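Local coordinates for protein N-glycosylase/DNA lyase (PDB 3FHF) that belongs to the helix-hairpin-helix clan of DNA glycosylases, as a mainly helical archaeal N-glycosylase/DNA lyase, at residues D149-L158 with Y179-R187. Numbering follows the deposited sequence.
Sequences DVAIIDRHIL and YLEIENILR
I153 is the main bump. It fills a hollow on helix 176-192 between the Y179 ring, I182 and L186. Its CD1 sits over one face of the ring, 3.7 Å from the centroid and 9° off the normal. CD1 also meets I182 CG2 at 3.6 Å. A151 CB is a smaller knob, set between L186 CD1 and the CG of E183. The L186 and I157 side chains run alongside in opposite senses, touching at CD2 and CG1. L158 lies roughly perpendicular to I182, with its CD2 3.7 Å from I182 CD1.

The contact fixes the loop leading into helix 155-163, N-capped by D154, against helix 176-192. Y179 OH gives its proton to A151 O (2.6 Å), at the ring edge, and accepts from I153 N. E183 CG is anti to its backbone N (chi1 169°), and the extended chain carries OE1 to A151 N (2.7 Å). R187 binds D149 side-on: NE meets OD1 at 2.9 Å and 178°, while NH2 reaches D149 O and, weakly, E183 OE2. K120 joins this salt-bridge network at D149 OD2, R123 at E183 OE1. Helix side chains thus bond four loop backbone groups, and the flanking bases probably keep both acids ionised.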
loop_
_atom_site.group_PDB
_atom_site.type_symbol
_atom_site.label_atom_id
_atom_site.label_comp_id
_atom_site.label_asym_id
_atom_site.label_seq_id
_atom_site.Cartn_x
_atom_site.Cartn_y
_atom_site.Cartn_z
ATOM N N ASP A 149 0.090 0.402 -11.336
ATOM C CA ASP A 149 1.491 0.680 -11.615
ATOM C C ASP A 149 2.296 1.448 -10.566
ATOM O O ASP A 149 3.191 2.218 -10.918
ATOM C CB ASP A 149 1.592 1.369 -12.987
ATOM C CG ASP A 149 3.001 1.321 -13.576
ATOM O OD1 ASP A 149 3.703 0.305 -13.381
ATOM O OD2 ASP A 149 3.401 2.293 -14.257
ATOM N N VAL A 150 1.984 1.244 -9.288
ATOM C CA VAL A 150 2.737 1.882 -8.212
ATOM C C VAL A 150 3.178 0.819 -7.209
ATOM O O VAL A 150 2.387 -0.034 -6.774
ATOM C CB VAL A 150 1.927 2.966 -7.463
ATOM C CG1 VAL A 150 1.685 4.149 -8.379
ATOM C CG2 VAL A 150 0.614 2.393 -6.959
ATOM N N ALA A 151 4.451 0.870 -6.848
ATOM C CA ALA A 151 5.014 -0.080 -5.901
ATOM C C ALA A 151 4.846 0.443 -4.487
ATOM O O ALA A 151 4.873 1.655 -4.257
ATOM C CB ALA A 151 6.502 -0.303 -6.200
ATOM N N ILE A 152 4.661 -0.483 -3.550
ATOM C CA ILE A 152 4.523 -0.165 -2.136
ATOM C C ILE A 152 5.852 -0.625 -1.563
ATOM O O ILE A 152 6.045 -1.807 -1.287
ATOM C CB ILE A 152 3.386 -0.974 -1.484
ATOM C CG1 ILE A 152 2.074 -0.712 -2.231
ATOM C CG2 ILE A 152 3.249 -0.591 -0.023
ATOM C CD1 ILE A 152 0.953 -1.683 -1.868
ATOM N N ILE A 153 6.767 0.316 -1.385
ATOM C CA ILE A 153 8.099 -0.007 -0.908
ATOM C C ILE A 153 8.218 0.092 0.606
ATOM O O ILE A 153 8.478 1.155 1.155
ATOM C CB ILE A 153 9.131 0.906 -1.612
ATOM C CG1 ILE A 153 8.924 0.814 -3.130
ATOM C CG2 ILE A 153 10.551 0.488 -1.258
ATOM C CD1 ILE A 153 9.882 1.687 -3.953
ATOM N N ASP A 154 8.006 -1.045 1.264
ATOM C CA ASP A 154 8.070 -1.159 2.718
ATOM C C ASP A 154 9.466 -1.577 3.174
ATOM O O ASP A 154 10.320 -1.904 2.357
ATOM C CB ASP A 154 7.073 -2.214 3.197
ATOM C CG ASP A 154 7.270 -3.546 2.502
ATOM O OD1 ASP A 154 6.621 -3.774 1.463
ATOM O OD2 ASP A 154 8.092 -4.359 2.979
ATOM N N ARG A 155 9.668 -1.603 4.489
ATOM C CA ARG A 155 10.955 -1.974 5.064
ATOM C C ARG A 155 11.345 -3.432 4.824
ATOM O O ARG A 155 12.522 -3.780 4.897
ATOM C CB ARG A 155 10.957 -1.684 6.573
ATOM C CG ARG A 155 10.000 -2.537 7.407
ATOM C CD ARG A 155 10.064 -2.129 8.886
ATOM N NE ARG A 155 9.297 -3.014 9.764
ATOM C CZ ARG A 155 7.975 -3.161 9.725
ATOM N NH1 ARG A 155 7.249 -2.482 8.847
ATOM N NH2 ARG A 155 7.374 -3.991 10.569
ATOM N N HIS A 156 10.372 -4.292 4.537
ATOM C CA HIS A 156 10.688 -5.696 4.310
ATOM C C HIS A 156 11.221 -5.923 2.901
ATOM O O HIS A 156 12.200 -6.650 2.711
ATOM C CB HIS A 156 9.458 -6.566 4.581
ATOM C CG HIS A 156 8.889 -6.370 5.951
ATOM N ND1 HIS A 156 9.592 -6.680 7.096
ATOM C CD2 HIS A 156 7.733 -5.797 6.363
ATOM C CE1 HIS A 156 8.896 -6.301 8.153
ATOM N NE2 HIS A 156 7.765 -5.762 7.736
ATOM N N ILE A 157 10.596 -5.299 1.908
ATOM C CA ILE A 157 11.084 -5.473 0.550
ATOM C C ILE A 157 12.451 -4.797 0.436
ATOM O O ILE A 157 13.315 -5.279 -0.285
ATOM C CB ILE A 157 10.111 -4.876 -0.501
ATOM C CG1 ILE A 157 10.607 -5.201 -1.911
ATOM C CG2 ILE A 157 10.014 -3.377 -0.339
ATOM C CD1 ILE A 157 10.743 -6.682 -2.192
ATOM N N LEU A 158 12.652 -3.692 1.155
ATOM C CA LEU A 158 13.939 -3.000 1.102
ATOM C C LEU A 158 15.041 -3.911 1.626
ATOM O O LEU A 158 16.138 -3.952 1.073
ATOM C CB LEU A 158 13.901 -1.690 1.904
ATOM C CG LEU A 158 13.081 -0.563 1.269
ATOM C CD1 LEU A 158 13.064 0.654 2.187
ATOM C CD2 LEU A 158 13.671 -0.211 -0.090
ATOM N N TYR A 179 12.598 6.688 -4.317
ATOM C CA TYR A 179 11.419 5.838 -4.357
ATOM C C TYR A 179 11.133 5.410 -5.788
ATOM O O TYR A 179 10.940 4.228 -6.060
ATOM C CB TYR A 179 10.210 6.567 -3.759
ATOM C CG TYR A 179 9.077 5.636 -3.384
ATOM C CD1 TYR A 179 8.207 5.133 -4.351
ATOM C CD2 TYR A 179 8.901 5.225 -2.062
ATOM C CE1 TYR A 179 7.183 4.237 -4.011
ATOM C CE2 TYR A 179 7.879 4.329 -1.710
ATOM C CZ TYR A 179 7.024 3.842 -2.690
ATOM O OH TYR A 179 6.015 2.953 -2.341
ATOM N N LEU A 180 11.125 6.373 -6.706
ATOM C CA LEU A 180 10.862 6.084 -8.111
ATOM C C LEU A 180 11.934 5.194 -8.698
ATOM O O LEU A 180 11.665 4.394 -9.591
ATOM C CB LEU A 180 10.786 7.378 -8.932
ATOM C CG LEU A 180 9.506 8.211 -8.836
ATOM C CD1 LEU A 180 9.261 8.613 -7.397
ATOM C CD2 LEU A 180 9.630 9.441 -9.731
ATOM N N GLU A 181 13.157 5.344 -8.202
ATOM C CA GLU A 181 14.267 4.538 -8.688
ATOM C C GLU A 181 14.071 3.076 -8.300
ATOM O O GLU A 181 14.206 2.179 -9.131
ATOM C CB GLU A 181 15.584 5.062 -8.109
ATOM C CG GLU A 181 16.806 4.267 -8.524
ATOM C CD GLU A 181 18.086 4.820 -7.919
ATOM O OE1 GLU A 181 18.384 6.012 -8.152
ATOM O OE2 GLU A 181 18.792 4.068 -7.213
ATOM N N ILE A 182 13.750 2.835 -7.031
ATOM C CA ILE A 182 13.542 1.468 -6.562
ATOM C C ILE A 182 12.255 0.875 -7.141
ATOM O O ILE A 182 12.169 -0.324 -7.380
ATOM C CB ILE A 182 13.515 1.419 -5.023
ATOM C CG1 ILE A 182 14.915 1.744 -4.488
ATOM C CG2 ILE A 182 13.055 0.051 -4.544
ATOM C CD1 ILE A 182 15.024 1.730 -2.996
ATOM N N GLU A 183 11.258 1.723 -7.364
ATOM C CA GLU A 183 9.995 1.275 -7.945
ATOM C C GLU A 183 10.234 0.705 -9.351
ATOM O O GLU A 183 9.625 -0.293 -9.744
ATOM C CB GLU A 183 9.010 2.452 -7.989
ATOM C CG GLU A 183 7.747 2.214 -8.797
ATOM C CD GLU A 183 6.701 3.292 -8.565
ATOM O OE1 GLU A 183 5.803 3.087 -7.715
ATOM O OE2 GLU A 183 6.781 4.352 -9.226
ATOM N N ASN A 184 11.139 1.325 -10.102
ATOM C CA ASN A 184 11.451 0.863 -11.451
ATOM C C ASN A 184 12.114 -0.510 -11.506
ATOM O O ASN A 184 11.922 -1.257 -12.465
ATOM C CB ASN A 184 12.314 1.897 -12.179
ATOM C CG ASN A 184 11.488 2.815 -13.055
ATOM O OD1 ASN A 184 10.861 2.363 -14.014
ATOM N ND2 ASN A 184 11.471 4.105 -12.726
ATOM N N ILE A 185 12.901 -0.846 -10.489
ATOM C CA ILE A 185 13.532 -2.162 -10.452
ATOM C C ILE A 185 12.404 -3.190 -10.246
ATOM O O ILE A 185 12.325 -4.206 -10.932
ATOM C CB ILE A 185 14.543 -2.265 -9.280
ATOM C CG1 ILE A 185 15.705 -1.293 -9.509
ATOM C CG2 ILE A 185 15.081 -3.695 -9.170
ATOM C CD1 ILE A 185 16.617 -1.144 -8.312
ATOM N N LEU A 186 11.518 -2.900 -9.301
ATOM C CA LEU A 186 10.401 -3.792 -9.020
ATOM C C LEU A 186 9.520 -3.915 -10.247
ATOM O O LEU A 186 8.997 -4.988 -10.536
ATOM C CB LEU A 186 9.585 -3.269 -7.835
ATOM C CG LEU A 186 10.312 -3.299 -6.483
ATOM C CD1 LEU A 186 9.506 -2.564 -5.432
ATOM C CD2 LEU A 186 10.537 -4.743 -6.066
ATOM N N ARG A 187 9.365 -2.812 -10.971
ATOM C CA ARG A 187 8.552 -2.804 -12.181
ATOM C C ARG A 187 9.168 -3.739 -13.227
ATOM O O ARG A 187 8.442 -4.446 -13.927
ATOM C CB ARG A 187 8.432 -1.371 -12.726
ATOM C CG ARG A 187 7.559 -1.238 -13.983
ATOM C CD ARG A 187 7.371 0.225 -14.388
ATOM N NE ARG A 187 6.509 0.964 -13.462
ATOM C CZ ARG A 187 6.921 1.942 -12.661
ATOM N NH1 ARG A 187 8.194 2.319 -12.657
ATOM N NH2 ARG A 187 6.055 2.552 -11.861
#